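Local coordinates for protein restriction endonuclease (Mycobacterium sp., PDB 4F0Q) that probably recognises DNA carrying methylated cytosine and cleaves it, working as a tetrameric modification-dependent restriction endonuclease, at residues V112-P120 with E128-L136. Sequence-based numbering, arbitrary orientation.
Sequences VRYFGDHKP and ETKGNRLLL
The loop Gly-116 to His-118, just past the end of strand 111-115, runs against the first turn of helix 130-142, with the CA atoms of Asp-117 and Gly-131 5.7 Å apart. Asp-117 carries the contact by presenting its carboxylate to the first-turn amides. With chi1 at 71°, CG is tucked over its own backbone, between N and C, and this turns the acid to the helix. There OD2 accepts the amide N of Gly-131 at 3.0 Å, while OD1 takes two donors, the hydroxyl OG1 of Thr-129 at 2.6 Å and the amide N of Asn-132 at 2.9 Å. These two reach OD1 from opposite faces of the carboxylate plane, and all three donors stand about 40° out of that plane. Thr-129 holds the N-cap position but donates its hydroxyl to Asp-117, and the amides of Gly-131 and Asn-132 are taken by this aspartate from the preceding loop. The helix dipole would be expected to favour the charged form of that acid.

Asn-132 bonds back to the loop: its OD1 accepts the backbone N of Asp-117 at 2.9 Å, a fairly straight bond (155°) whose donor stands above the amide's carbonyl plane. A water joins three side chains, receiving a weak bond from Asn-132 ND2, donating to Thr-129 OG1 and sharing a hydrogen bond with His-118 ND1. ND2 also reaches Asn-203 of strand 200-210 through a weak bond. One turn further along the helix, Leu-135 brings CD1 to the ring edge of Tyr-114, 4.2 Å from CE2, and both side chains also touch Ile-68. Within the AspBHI-type N-terminal region, of the PUA clan, this is a loop carboxylate binding the first-turn amides of a helix N-terminus, which joins the start of helix 130-142 to the loop that follows strand 111-115 of the large mixed sheet.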
loop_
_atom_site.group_PDB
_atom_site.type_symbol
_atom_site.label_atom_id
_atom_site.label_comp_id
_atom_site.label_asym_id
_atom_site.label_seq_id
_atom_site.Cartn_x
_atom_site.Cartn_y
_atom_site.Cartn_z
ATOM N N VAL A 112 -2.578 8.490 -21.403
ATOM C CA VAL A 112 -1.547 8.941 -22.331
ATOM C C VAL A 112 -0.823 10.170 -21.789
ATOM O O VAL A 112 -1.446 11.192 -21.503
ATOM C CB VAL A 112 -2.129 9.273 -23.723
ATOM C CG1 VAL A 112 -1.051 9.868 -24.618
ATOM C CG2 VAL A 112 -2.730 8.034 -24.366
ATOM N N ARG A 113 0.492 10.055 -21.638
ATOM C CA ARG A 113 1.322 11.184 -21.237
ATOM C C ARG A 113 1.777 11.933 -22.481
ATOM O O ARG A 113 2.528 11.396 -23.295
ATOM C CB ARG A 113 2.536 10.698 -20.445
ATOM C CG ARG A 113 3.502 11.801 -20.039
ATOM C CD ARG A 113 2.884 12.733 -19.010
ATOM N NE ARG A 113 2.426 12.012 -17.825
ATOM C CZ ARG A 113 3.206 11.682 -16.800
ATOM N NH1 ARG A 113 4.492 12.006 -16.808
ATOM N NH2 ARG A 113 2.699 11.026 -15.765
ATOM N N TYR A 114 1.315 13.171 -22.631
ATOM C CA TYR A 114 1.604 13.939 -23.838
ATOM C C TYR A 114 2.301 15.265 -23.542
ATOM O O TYR A 114 1.861 16.031 -22.690
ATOM C CB TYR A 114 0.321 14.183 -24.636
ATOM C CG TYR A 114 0.547 14.940 -25.924
ATOM C CD1 TYR A 114 1.096 14.310 -27.031
ATOM C CD2 TYR A 114 0.209 16.282 -26.032
ATOM C CE1 TYR A 114 1.308 14.995 -28.210
ATOM C CE2 TYR A 114 0.416 16.976 -27.208
ATOM C CZ TYR A 114 0.965 16.327 -28.294
ATOM O OH TYR A 114 1.175 17.011 -29.469
ATOM N N PHE A 115 3.386 15.530 -24.263
ATOM C CA PHE A 115 4.153 16.757 -24.072
ATOM C C PHE A 115 3.812 17.805 -25.127
ATOM O O PHE A 115 3.534 17.474 -26.280
ATOM C CB PHE A 115 5.652 16.457 -24.082
ATOM C CG PHE A 115 6.101 15.596 -22.938
ATOM C CD1 PHE A 115 6.075 14.214 -23.040
ATOM C CD2 PHE A 115 6.544 16.168 -21.758
ATOM C CE1 PHE A 115 6.487 13.420 -21.987
ATOM C CE2 PHE A 115 6.957 15.379 -20.701
ATOM C CZ PHE A 115 6.928 14.003 -20.816
ATOM N N GLY A 116 3.846 19.071 -24.723
ATOM C CA GLY A 116 3.452 20.169 -25.588
ATOM C C GLY A 116 4.386 20.452 -26.753
ATOM O O GLY A 116 5.262 19.650 -27.073
ATOM N N ASP A 117 4.197 21.608 -27.385
ATOM C CA ASP A 117 4.959 21.958 -28.580
ATOM C C ASP A 117 5.960 23.086 -28.339
ATOM O O ASP A 117 6.427 23.719 -29.286
ATOM C CB ASP A 117 4.015 22.338 -29.725
ATOM C CG ASP A 117 3.323 23.668 -29.495
ATOM O OD1 ASP A 117 3.019 23.991 -28.327
ATOM O OD2 ASP A 117 3.087 24.395 -30.484
ATOM N N HIS A 118 6.283 23.340 -27.076
ATOM C CA HIS A 118 7.289 24.341 -26.742
ATOM C C HIS A 118 8.651 23.868 -27.237
ATOM O O HIS A 118 9.009 22.702 -27.073
ATOM C CB HIS A 118 7.325 24.588 -25.234
ATOM C CG HIS A 118 8.052 25.837 -24.840
ATOM N ND1 HIS A 118 7.398 26.981 -24.436
ATOM C CD2 HIS A 118 9.374 26.122 -24.789
ATOM C CE1 HIS A 118 8.286 27.916 -24.149
ATOM N NE2 HIS A 118 9.494 27.420 -24.355
ATOM N N LYS A 119 9.403 24.774 -27.850
ATOM C CA LYS A 119 10.685 24.427 -28.452
ATOM C C LYS A 119 11.843 25.106 -27.725
ATOM O O LYS A 119 11.638 26.087 -27.010
ATOM C CB LYS A 119 10.685 24.806 -29.936
ATOM C CG LYS A 119 9.715 23.992 -30.779
ATOM C CD LYS A 119 9.902 24.275 -32.262
ATOM C CE LYS A 119 8.975 23.417 -33.108
ATOM N NZ LYS A 119 9.168 23.663 -34.563
ATOM N N PRO A 120 13.067 24.573 -27.888
ATOM C CA PRO A 120 14.256 25.195 -27.295
ATOM C C PRO A 120 14.467 26.639 -27.751
ATOM O O PRO A 120 15.035 27.438 -27.006
ATOM C CB PRO A 120 15.396 24.316 -27.812
ATOM C CG PRO A 120 14.773 22.989 -28.025
ATOM C CD PRO A 120 13.379 23.269 -28.502
ATOM N N GLU A 128 3.373 30.167 -25.091
ATOM C CA GLU A 128 3.401 31.198 -26.119
ATOM C C GLU A 128 3.182 30.562 -27.487
ATOM O O GLU A 128 2.691 31.207 -28.413
ATOM C CB GLU A 128 4.733 31.945 -26.102
ATOM C CG GLU A 128 4.731 33.217 -26.937
ATOM C CD GLU A 128 6.100 33.556 -27.489
ATOM O OE1 GLU A 128 6.922 32.628 -27.643
ATOM O OE2 GLU A 128 6.351 34.747 -27.773
ATOM N N THR A 129 3.551 29.291 -27.605
ATOM C CA THR A 129 3.358 28.545 -28.841
ATOM C C THR A 129 1.878 28.249 -29.071
ATOM O O THR A 129 1.081 28.274 -28.132
ATOM C CB THR A 129 4.149 27.222 -28.831
ATOM O OG1 THR A 129 3.707 26.408 -27.738
ATOM C CG2 THR A 129 5.638 27.495 -28.683
ATOM N N LYS A 130 1.519 27.976 -30.322
ATOM C CA LYS A 130 0.130 27.728 -30.703
ATOM C C LYS A 130 -0.456 26.521 -29.974
ATOM O O LYS A 130 -1.507 26.615 -29.328
ATOM C CB LYS A 130 0.026 27.497 -32.213
ATOM C CG LYS A 130 0.672 28.575 -33.068
ATOM C CD LYS A 130 0.597 28.212 -34.544
ATOM C CE LYS A 130 1.261 29.269 -35.413
ATOM N NZ LYS A 130 1.166 28.937 -36.863
ATOM N N GLY A 131 0.236 25.392 -30.091
ATOM C CA GLY A 131 -0.213 24.138 -29.518
ATOM C C GLY A 131 -0.488 24.210 -28.031
ATOM O O GLY A 131 -1.556 23.804 -27.577
ATOM N N ASN A 132 0.474 24.727 -27.273
ATOM C CA ASN A 132 0.321 24.868 -25.827
ATOM C C ASN A 132 -0.799 25.829 -25.443
ATOM O O ASN A 132 -1.448 25.655 -24.412
ATOM C CB ASN A 132 1.637 25.303 -25.182
ATOM C CG ASN A 132 2.628 24.167 -25.068
ATOM O OD1 ASN A 132 2.422 23.096 -25.634
ATOM N ND2 ASN A 132 3.713 24.393 -24.336
ATOM N N ARG A 133 -1.020 26.842 -26.276
ATOM C CA ARG A 133 -2.116 27.776 -26.056
ATOM C C ARG A 133 -3.452 27.062 -26.237
ATOM O O ARG A 133 -4.385 27.264 -25.456
ATOM C CB ARG A 133 -2.012 28.974 -27.004
ATOM C CG ARG A 133 -3.142 29.981 -26.850
ATOM C CD ARG A 133 -2.905 31.240 -27.674
ATOM N NE ARG A 133 -1.855 32.085 -27.112
ATOM C CZ ARG A 133 -0.611 32.146 -27.577
ATOM N NH1 ARG A 133 -0.254 31.409 -28.620
ATOM N NH2 ARG A 133 0.275 32.947 -27.002
ATOM N N LEU A 134 -3.534 26.220 -27.263
ATOM C CA LEU A 134 -4.730 25.412 -27.486
ATOM C C LEU A 134 -4.957 24.433 -26.336
ATOM O O LEU A 134 -6.091 24.212 -25.907
ATOM C CB LEU A 134 -4.630 24.651 -28.809
ATOM C CG LEU A 134 -4.638 25.482 -30.093
ATOM C CD1 LEU A 134 -4.412 24.591 -31.304
ATOM C CD2 LEU A 134 -5.943 26.250 -30.228
ATOM N N LEU A 135 -3.868 23.855 -25.837
ATOM C CA LEU A 135 -3.940 22.893 -24.742
ATOM C C LEU A 135 -4.370 23.544 -23.430
ATOM O O LEU A 135 -5.069 22.929 -22.631
ATOM C CB LEU A 135 -2.603 22.171 -24.562
ATOM C CG LEU A 135 -2.160 21.233 -25.688
ATOM C CD1 LEU A 135 -0.885 20.499 -25.298
ATOM C CD2 LEU A 135 -3.263 20.250 -26.041
ATOM N N LEU A 136 -3.942 24.784 -23.209
ATOM C CA LEU A 136 -4.344 25.528 -22.017
ATOM C C LEU A 136 -5.803 25.962 -22.120
ATOM O O LEU A 136 -6.583 25.809 -21.168
ATOM C CB LEU A 136 -3.439 26.746 -21.812
ATOM C CG LEU A 136 -2.021 26.467 -21.304
ATOM C CD1 LEU A 136 -1.155 27.712 -21.399
ATOM C CD2 LEU A 136 -2.060 25.954 -19.874
HETATM O O HOH W 1 4.939 27.112 -25.057
#